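Local coordinates for malarial CLPB2 atpase/hsp101 protein (Plasmodium falciparum, PDB 4IRF) that probably uses ATP hydrolysis, as a ClpB-family AAA+ chaperone, to unfold and translocate proteins, this piece being its N-terminal cargo-binding domain, at residues Y107-S119 with L136-F149. Residues are numbered along the deposited sequence; the frame is centred on the assembly and turned at random. Where two conformers were deposited one is given.
Sequences YKSPKVDVEHLLS and LTDEAIKAILKRKF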
ATOM      1  N   TYR A 107      12.741  -7.774  -9.715  1.00 22.56           N
ATOM      2  CA  TYR A 107      12.183  -7.556 -11.051  1.00 26.39           C
ATOM      3  C   TYR A 107      12.956  -6.506 -11.840  1.00 28.14           C
ATOM      4  O   TYR A 107      12.457  -5.952 -12.824  1.00 29.97           O
ATOM      5  CB  TYR A 107      10.688  -7.261 -10.978  1.00 24.83           C
ATOM      6  CG  TYR A 107       9.886  -8.467 -10.550  1.00 24.99           C
ATOM      7  CD1 TYR A 107       9.654  -8.752  -9.211  1.00 31.80           C
ATOM      8  CD2 TYR A 107       9.374  -9.351 -11.498  1.00 31.24           C
ATOM      9  CE1 TYR A 107       8.914  -9.875  -8.830  1.00 29.95           C
ATOM     10  CE2 TYR A 107       8.659 -10.478 -11.115  1.00 35.42           C
ATOM     11  CZ  TYR A 107       8.426 -10.728  -9.793  1.00 37.20           C
ATOM     12  OH  TYR A 107       7.692 -11.847  -9.447  1.00 38.35           O
ATOM     13  N   LYS A 108      14.174  -6.270 -11.393  0.50 26.25           N
ATOM     14  CA  LYS A 108      15.123  -5.483 -12.067  0.50 24.63           C
ATOM     15  C   LYS A 108      14.681  -4.029 -12.299  0.50 32.89           C
ATOM     16  O   LYS A 108      15.096  -3.427 -13.205  0.50 32.43           O
ATOM     17  CB  LYS A 108      15.587  -6.179 -13.362  0.50 26.41           C
ATOM     18  CG  LYS A 108      16.085  -7.587 -13.114  0.50 33.98           C
ATOM     19  CD  LYS A 108      15.976  -8.443 -14.364  0.50 41.45           C
ATOM     20  CE  LYS A 108      16.669  -9.809 -14.375  0.50 38.70           C
ATOM     21  NZ  LYS A 108      16.424 -10.796 -13.344  0.50 41.52           N
ATOM     22  N   SER A 109      13.853  -3.508 -11.399  1.00 25.92           N
ATOM     23  CA  SER A 109      13.445  -2.112 -11.401  1.00 30.84           C
ATOM     24  C   SER A 109      14.412  -1.285 -10.548  1.00 34.85           C
ATOM     25  O   SER A 109      14.635  -1.591  -9.377  1.00 35.06           O
ATOM     26  CB  SER A 109      12.028  -1.989 -10.848  1.00 29.80           C
ATOM     27  OG  SER A 109      11.677  -0.638 -10.696  1.00 31.38           O
ATOM     28  N   PRO A 110      14.992  -0.227 -11.133  1.00 43.57           N
ATOM     29  CA  PRO A 110      15.917   0.615 -10.371  1.00 47.25           C
ATOM     30  C   PRO A 110      15.175   1.539  -9.398  1.00 42.97           C
ATOM     31  O   PRO A 110      15.812   2.123  -8.503  1.00 44.61           O
ATOM     32  CB  PRO A 110      16.623   1.420 -11.461  1.00 52.67           C
ATOM     33  CG  PRO A 110      15.585   1.542 -12.540  1.00 58.20           C
ATOM     34  CD  PRO A 110      14.764   0.277 -12.499  1.00 53.23           C
ATOM     35  N   LYS A 111      13.853   1.642  -9.547  1.00 32.28           N
ATOM     36  CA  LYS A 111      13.033   2.368  -8.574  1.00 23.78           C
ATOM     37  C   LYS A 111      11.898   1.523  -7.984  1.00 26.94           C
ATOM     38  O   LYS A 111      11.397   0.578  -8.628  1.00 24.64           O
ATOM     39  CB  LYS A 111      12.426   3.620  -9.196  1.00 26.28           C
ATOM     40  CG  LYS A 111      13.336   4.403 -10.115  1.00 30.99           C
ATOM     41  CD  LYS A 111      14.278   5.306  -9.344  1.00 40.07           C
ATOM     42  CE  LYS A 111      14.905   6.331 -10.292  1.00 49.30           C
ATOM     43  NZ  LYS A 111      15.813   7.220  -9.532  1.00 55.77           N
ATOM     44  N   VAL A 112      11.454   1.913  -6.785  1.00 23.17           N
ATOM     45  CA  VAL A 112      10.340   1.266  -6.127  1.00 20.12           C
ATOM     46  C   VAL A 112       9.035   1.942  -6.575  1.00 20.90           C
ATOM     47  O   VAL A 112       8.825   3.116  -6.323  1.00 22.85           O
ATOM     48  CB  VAL A 112      10.480   1.317  -4.587  1.00 20.37           C
ATOM     49  CG1 VAL A 112       9.350   0.554  -3.925  1.00 23.24           C
ATOM     50  CG2 VAL A 112      11.824   0.718  -4.155  1.00 23.34           C
ATOM     51  N   ASP A 113       8.194   1.195  -7.283  1.00 23.06           N
ATOM     52  CA  ASP A 113       6.929   1.717  -7.806  1.00 22.33           C
ATOM     53  C   ASP A 113       5.763   1.182  -6.985  1.00 19.65           C
ATOM     54  O   ASP A 113       5.926   0.410  -6.039  1.00 19.33           O
ATOM     55  CB  ASP A 113       6.775   1.327  -9.299  1.00 22.73           C
ATOM     56  CG  ASP A 113       5.904   2.307 -10.079  1.00 27.64           C
ATOM     57  OD1 ASP A 113       5.026   2.948  -9.479  1.00 23.93           O
ATOM     58  OD2 ASP A 113       6.099   2.431 -11.308  1.00 32.01           O
ATOM     59  N   VAL A 114       4.558   1.583  -7.362  1.00 20.92           N
ATOM     60  CA  VAL A 114       3.363   1.179  -6.643  1.00 23.04           C
ATOM     61  C   VAL A 114       3.137  -0.324  -6.580  1.00 23.61           C
ATOM     62  O   VAL A 114       2.680  -0.824  -5.565  1.00 21.35           O
ATOM     63  CB  VAL A 114       2.116   1.900  -7.227  1.00 25.34           C
ATOM     64  CG1 VAL A 114       0.896   1.595  -6.415  1.00 22.89           C
ATOM     65  CG2 VAL A 114       2.348   3.386  -7.217  1.00 21.29           C
ATOM     66  N   GLU A 115       3.450  -1.053  -7.660  1.00 21.01           N
ATOM     67  CA  GLU A 115       3.262  -2.504  -7.641  1.00 18.91           C
ATOM     68  C   GLU A 115       4.180  -3.152  -6.617  1.00 18.65           C
ATOM     69  O   GLU A 115       3.843  -4.191  -6.046  1.00 23.15           O
ATOM     70  CB  GLU A 115       3.611  -3.109  -9.002  1.00 23.26           C
ATOM     71  CG  GLU A 115       2.652  -2.690 -10.135  1.00 32.45           C
ATOM     72  CD  GLU A 115       3.009  -1.361 -10.794  1.00 22.84           C
ATOM     73  OE1 GLU A 115       3.829  -0.571 -10.264  1.00 27.78           O
ATOM     74  OE2 GLU A 115       2.435  -1.099 -11.888  1.00 29.90           O
ATOM     75  N   HIS A 116       5.362  -2.581  -6.434  1.00 20.78           N
ATOM     76  CA  HIS A 116       6.335  -3.144  -5.490  1.00 17.35           C
ATOM     77  C   HIS A 116       5.880  -2.897  -4.054  1.00 19.54           C
ATOM     78  O   HIS A 116       5.984  -3.779  -3.203  1.00 20.77           O
ATOM     79  CB  HIS A 116       7.717  -2.551  -5.760  1.00 20.81           C
ATOM     80  CG  HIS A 116       8.146  -2.759  -7.182  1.00 23.40           C
ATOM     81  ND1 HIS A 116       8.387  -1.712  -8.043  1.00 25.33           N
ATOM     82  CD2 HIS A 116       8.298  -3.894  -7.906  1.00 25.42           C
ATOM     83  CE1 HIS A 116       8.708  -2.198  -9.236  1.00 26.22           C
ATOM     84  NE2 HIS A 116       8.661  -3.515  -9.177  1.00 23.86           N
ATOM     85  N   LEU A 117       5.313  -1.721  -3.828  1.00 21.47           N
ATOM     86  CA  LEU A 117       4.696  -1.391  -2.555  1.00 23.47           C
ATOM     87  C   LEU A 117       3.525  -2.327  -2.323  1.00 18.66           C
ATOM     88  O   LEU A 117       3.350  -2.876  -1.214  1.00 23.08           O
ATOM     89  CB  LEU A 117       4.277   0.085  -2.556  1.00 21.33           C
ATOM     90  CG  LEU A 117       3.716   0.648  -1.278  1.00 24.25           C
ATOM     91  CD1 LEU A 117       4.696   0.471  -0.113  1.00 22.56           C
ATOM     92  CD2 LEU A 117       3.440   2.107  -1.509  1.00 22.63           C
ATOM     93  N   LEU A 118       2.739  -2.585  -3.379  1.00 18.96           N
ATOM     94  CA  LEU A 118       1.619  -3.508  -3.254  1.00 22.08           C
ATOM     95  C   LEU A 118       2.112  -4.887  -2.791  1.00 22.87           C
ATOM     96  O   LEU A 118       1.533  -5.499  -1.879  1.00 23.56           O
ATOM     97  CB  LEU A 118       0.818  -3.585  -4.579  1.00 25.27           C
ATOM     98  CG  LEU A 118      -0.492  -4.371  -4.477  1.00 32.09           C
ATOM     99  CD1 LEU A 118      -1.594  -3.523  -3.903  1.00 32.44           C
ATOM    100  CD2 LEU A 118      -0.871  -4.901  -5.851  1.00 33.64           C
ATOM    101  N   SER A 119       3.221  -5.359  -3.371  1.00 20.63           N
ATOM    102  CA  SER A 119       3.757  -6.658  -3.007  1.00 18.32           C
ATOM    103  C   SER A 119       4.183  -6.652  -1.535  1.00 21.78           C
ATOM    104  O   SER A 119       3.899  -7.584  -0.777  1.00 24.28           O
ATOM    105  CB  SER A 119       4.951  -6.984  -3.910  1.00 22.50           C
ATOM    106  OG  SER A 119       5.480  -8.238  -3.547  1.00 26.90           O
ATOM    107  N   LEU A 136      -7.465 -11.027  -4.836  1.00 44.36           N
ATOM    108  CA  LEU A 136      -6.137 -10.681  -5.260  1.00 40.83           C
ATOM    109  C   LEU A 136      -5.168 -11.534  -4.487  1.00 34.03           C
ATOM    110  O   LEU A 136      -4.804 -11.186  -3.408  1.00 38.84           O
ATOM    111  CB  LEU A 136      -5.850  -9.212  -4.970  1.00 35.63           C
ATOM    112  CG  LEU A 136      -4.637  -8.575  -5.599  1.00 38.42           C
ATOM    113  CD1 LEU A 136      -4.636  -8.713  -7.090  1.00 34.48           C
ATOM    114  CD2 LEU A 136      -4.514  -7.126  -5.232  1.00 35.89           C
ATOM    115  N   THR A 137      -4.782 -12.669  -5.044  1.00 38.03           N
ATOM    116  CA  THR A 137      -3.898 -13.616  -4.374  1.00 36.78           C
ATOM    117  C   THR A 137      -2.417 -13.287  -4.583  1.00 38.55           C
ATOM    118  O   THR A 137      -2.059 -12.401  -5.386  1.00 35.31           O
ATOM    119  CB  THR A 137      -4.142 -15.051  -4.899  1.00 39.99           C
ATOM    120  OG1 THR A 137      -3.820 -15.087  -6.289  1.00 39.43           O
ATOM    121  CG2 THR A 137      -5.600 -15.459  -4.711  1.00 44.37           C
ATOM    122  N   ASP A 138      -1.566 -14.028  -3.874  1.00 39.85           N
ATOM    123  CA  ASP A 138      -0.123 -13.901  -4.010  1.00 46.05           C
ATOM    124  C   ASP A 138       0.312 -14.180  -5.444  1.00 38.13           C
ATOM    125  O   ASP A 138       1.148 -13.470  -5.993  1.00 32.47           O
ATOM    126  CB  ASP A 138       0.589 -14.832  -3.024  1.00 54.16           C
ATOM    127  N   GLU A 139      -0.286 -15.203  -6.052  1.00 40.65           N
ATOM    128  CA  GLU A 139      -0.033 -15.536  -7.445  1.00 35.39           C
ATOM    129  C   GLU A 139      -0.392 -14.372  -8.363  1.00 38.70           C
ATOM    130  O   GLU A 139       0.363 -14.038  -9.285  1.00 36.07           O
ATOM    131  CB  GLU A 139      -0.817 -16.800  -7.816  1.00 40.58           C
ATOM    132  N   ALA A 140      -1.529 -13.724  -8.090  1.00 35.72           N
ATOM    133  CA  ALA A 140      -1.968 -12.584  -8.880  1.00 35.46           C
ATOM    134  C   ALA A 140      -0.995 -11.414  -8.754  1.00 31.59           C
ATOM    135  O   ALA A 140      -0.732 -10.680  -9.715  1.00 29.72           O
ATOM    136  CB  ALA A 140      -3.379 -12.163  -8.463  1.00 38.73           C
ATOM    137  N   ILE A 141      -0.584 -11.261  -7.522  1.00 30.43           N
ATOM    138  CA  ILE A 141       0.429 -10.109  -7.306  0.50 28.27           C
ATOM    139  C   ILE A 141       1.835 -10.243  -8.158  1.00 27.07           C
ATOM    140  O   ILE A 141       2.377  -9.424  -8.929  1.00 29.90           O
ATOM    141  CB  ILE A 141       0.711  -9.978  -5.808  0.50 28.81           C
ATOM    142  CG1 ILE A 141      -0.580  -9.594  -5.099  0.50 31.50           C
ATOM    143  CG2 ILE A 141       1.779  -8.943  -5.550  0.50 22.95           C
ATOM    144  CD1 ILE A 141      -1.190  -8.386  -5.686  0.50 35.75           C
ATOM    145  N   LYS A 142       2.290 -11.496  -8.007  1.00 29.53           N
ATOM    146  CA  LYS A 142       3.473 -11.850  -8.786  1.00 30.83           C
ATOM    147  C   LYS A 142       3.255 -11.594 -10.260  1.00 38.46           C
ATOM    148  O   LYS A 142       4.156 -11.100 -10.944  1.00 30.56           O
ATOM    149  CB  LYS A 142       3.782 -13.326  -8.609  1.00 38.59           C
ATOM    150  CG  LYS A 142       4.559 -13.666  -7.355  1.00 48.53           C
ATOM    151  CD  LYS A 142       4.769 -15.168  -7.294  1.00 62.91           C
ATOM    152  CE  LYS A 142       6.033 -15.533  -6.545  1.00 70.83           C
ATOM    153  NZ  LYS A 142       5.901 -15.060  -5.157  1.00 69.00           N
ATOM    154  N   ALA A 143       2.061 -11.930 -10.753  1.00 30.88           N
ATOM    155  CA  ALA A 143       1.751 -11.720 -12.158  1.00 37.81           C
ATOM    156  C   ALA A 143       1.742 -10.241 -12.519  1.00 30.38           C
ATOM    157  O   ALA A 143       2.253  -9.861 -13.573  1.00 29.57           O
ATOM    158  CB  ALA A 143       0.443 -12.401 -12.538  1.00 37.87           C
ATOM    159  N   ILE A 144       1.162  -9.401 -11.647  1.00 28.41           N
ATOM    160  CA  ILE A 144       1.239  -7.967 -11.827  1.00 29.03           C
ATOM    161  C   ILE A 144       2.695  -7.511 -11.939  1.00 25.29           C
ATOM    162  O   ILE A 144       3.049  -6.691 -12.799  1.00 31.02           O
ATOM    163  CB  ILE A 144       0.584  -7.243 -10.640  1.00 29.30           C
ATOM    164  CG1 ILE A 144      -0.921  -7.496 -10.657  1.00 28.65           C
ATOM    165  CG2 ILE A 144       0.911  -5.770 -10.688  1.00 31.20           C
ATOM    166  CD1 ILE A 144      -1.656  -6.981  -9.429  1.00 28.14           C
ATOM    167  N   LEU A 145       3.529  -8.030 -11.042  1.00 27.34           N
ATOM    168  CA  LEU A 145       4.939  -7.655 -11.032  1.00 25.41           C
ATOM    169  C   LEU A 145       5.659  -8.140 -12.275  1.00 27.63           C
ATOM    170  O   LEU A 145       6.449  -7.384 -12.855  1.00 25.92           O
ATOM    171  CB  LEU A 145       5.646  -8.208  -9.798  1.00 22.04           C
ATOM    172  CG  LEU A 145       5.383  -7.443  -8.518  1.00 30.81           C
ATOM    173  CD1 LEU A 145       6.180  -8.033  -7.371  1.00 32.07           C
ATOM    174  CD2 LEU A 145       5.774  -6.022  -8.756  1.00 34.23           C
ATOM    175  N   LYS A 146       5.364  -9.374 -12.669  1.00 25.66           N
ATOM    176  CA  LYS A 146       5.948  -9.978 -13.875  1.00 30.04           C
ATOM    177  C   LYS A 146       5.522  -9.187 -15.118  1.00 32.35           C
ATOM    178  O   LYS A 146       6.352  -8.836 -15.959  1.00 32.66           O
ATOM    179  CB  LYS A 146       5.525 -11.451 -13.981  1.00 30.75           C
ATOM    180  CG  LYS A 146       6.055 -12.207 -15.209  1.00 45.31           C
ATOM    181  CD  LYS A 146       5.595 -13.653 -15.186  1.00 45.71           C
ATOM    182  CE  LYS A 146       6.120 -14.427 -16.389  1.00 56.96           C
ATOM    183  NZ  LYS A 146       5.680 -13.822 -17.685  1.00 58.94           N
ATOM    184  N   ARG A 147       4.260  -8.792 -15.241  1.00 32.24           N
ATOM    185  CA  ARG A 147       3.863  -7.987 -16.388  1.00 35.79           C
ATOM    186  C   ARG A 147       4.465  -6.621 -16.428  1.00 32.92           C
ATOM    187  O   ARG A 147       4.778  -6.107 -17.464  1.00 35.65           O
ATOM    188  CB  ARG A 147       2.340  -7.819 -16.450  1.00 39.65           C
ATOM    189  CG  ARG A 147       1.537  -9.084 -16.513  1.00 44.78           C
ATOM    190  CD  ARG A 147       0.117  -8.778 -16.949  1.00 49.75           C
ATOM    191  NE  ARG A 147      -0.658  -8.255 -15.855  1.00 42.97           N
ATOM    192  CZ  ARG A 147      -1.241  -9.023 -14.970  1.00 46.12           C
ATOM    193  NH1 ARG A 147      -1.169 -10.315 -15.092  1.00 52.89           N
ATOM    194  NH2 ARG A 147      -1.889  -8.497 -13.985  1.00 39.96           N
ATOM    195  N   LYS A 148       4.611  -6.055 -15.314  1.00 31.81           N
ATOM    196  CA  LYS A 148       5.236  -4.771 -15.280  1.00 26.50           C
ATOM    197  C   LYS A 148       6.671  -4.864 -15.790  1.00 34.13           C
ATOM    198  O   LYS A 148       7.122  -4.056 -16.526  1.00 30.36           O
ATOM    199  CB  LYS A 148       5.188  -4.170 -13.880  1.00 27.98           C
ATOM    200  CG  LYS A 148       5.772  -2.804 -13.857  1.00 33.30           C
ATOM    201  CD  LYS A 148       5.937  -2.332 -12.447  1.00 40.08           C
ATOM    202  CE  LYS A 148       6.457  -0.932 -12.395  1.00 45.14           C
ATOM    203  NZ  LYS A 148       5.522   0.095 -12.857  1.00 52.47           N
ATOM    204  N   PHE A 149       7.430  -5.843 -15.357  1.00 30.03           N
ATOM    205  CA  PHE A 149       8.800  -5.969 -15.841  1.00 35.67           C
ATOM    206  C   PHE A 149       8.843  -6.104 -17.394  1.00 34.02           C
ATOM    207  O   PHE A 149       9.618  -5.468 -18.158  1.00 32.86           O
ATOM    208  CB  PHE A 149       9.380  -7.188 -15.136  1.00 26.99           C
ATOM    209  CG  PHE A 149      10.667  -7.664 -15.677  1.00 28.08           C
ATOM    210  CD1 PHE A 149      11.730  -6.843 -15.780  1.00 29.59           C
ATOM    211  CD2 PHE A 149      10.797  -8.954 -16.048  1.00 34.74           C
ATOM    212  CE1 PHE A 149      12.930  -7.293 -16.253  1.00 37.26           C
ATOM    213  CE2 PHE A 149      11.985  -9.417 -16.532  1.00 37.71           C
ATOM    214  CZ  PHE A 149      13.047  -8.586 -16.630  1.00 37.71           C
TER
HETATM  215  O   HOH W   1       8.150  -5.081 -11.539  1.00 24.10           O
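Glu115 and Ser119 of helix 114-119 face Leu145 and Ile141 of helix 138-149, the two helices running nearly antiparallel (158°) with their axes 9.8 Å apart at closest approach, while Tyr107, in the loop ahead of the first helix, comes alongside the C-terminal part of the second. Leu145 is wedged against that loop and the first helix. Its CB sits over the centre of one face of the Tyr107 ring, a CH-pi contact 3.8 Å from the centroid, and its two methyls then part: CD1 lies between Tyr107 CE1 and Ser119 CB, whereas CD2 presses to 3.4 Å from His116 CD2 and also meets Glu115 CB. Phe149 CD1 approaches Tyr107 O to 3.2 Å, and the aliphatic chain of Lys108, the positive-phi residue of a Schellman motif, reaches the same ring. Further along, Leu118 CD2 packs on Ile141 CD1 at 3.5 Å.

The polar side is built around Lys148. Its chain is extended until a final bend (chi4 69°) brings NZ to Asp113 OD2 at 2.9 Å and to Glu115 OE1 at 3.2 Å, in both cases from above the carboxylate plane. Arg15 makes a second salt bridge to Asp113 OD2, and Tyr49 OH bonds to Glu115 OE2. Asp113 N gives a nearly straight bond to His116 ND1 in the ring plane, which fixes the imidazole's rotation; a water bonded to His116 NE2 donates to Leu145 O.

Thus, in this Clp N-terminal domain, a leucine-centred apolar seam adjoins a charge network with two buried acids: sharing Lys148, with Arg15 added at Asp113 alone, probably favours ionised carboxylates.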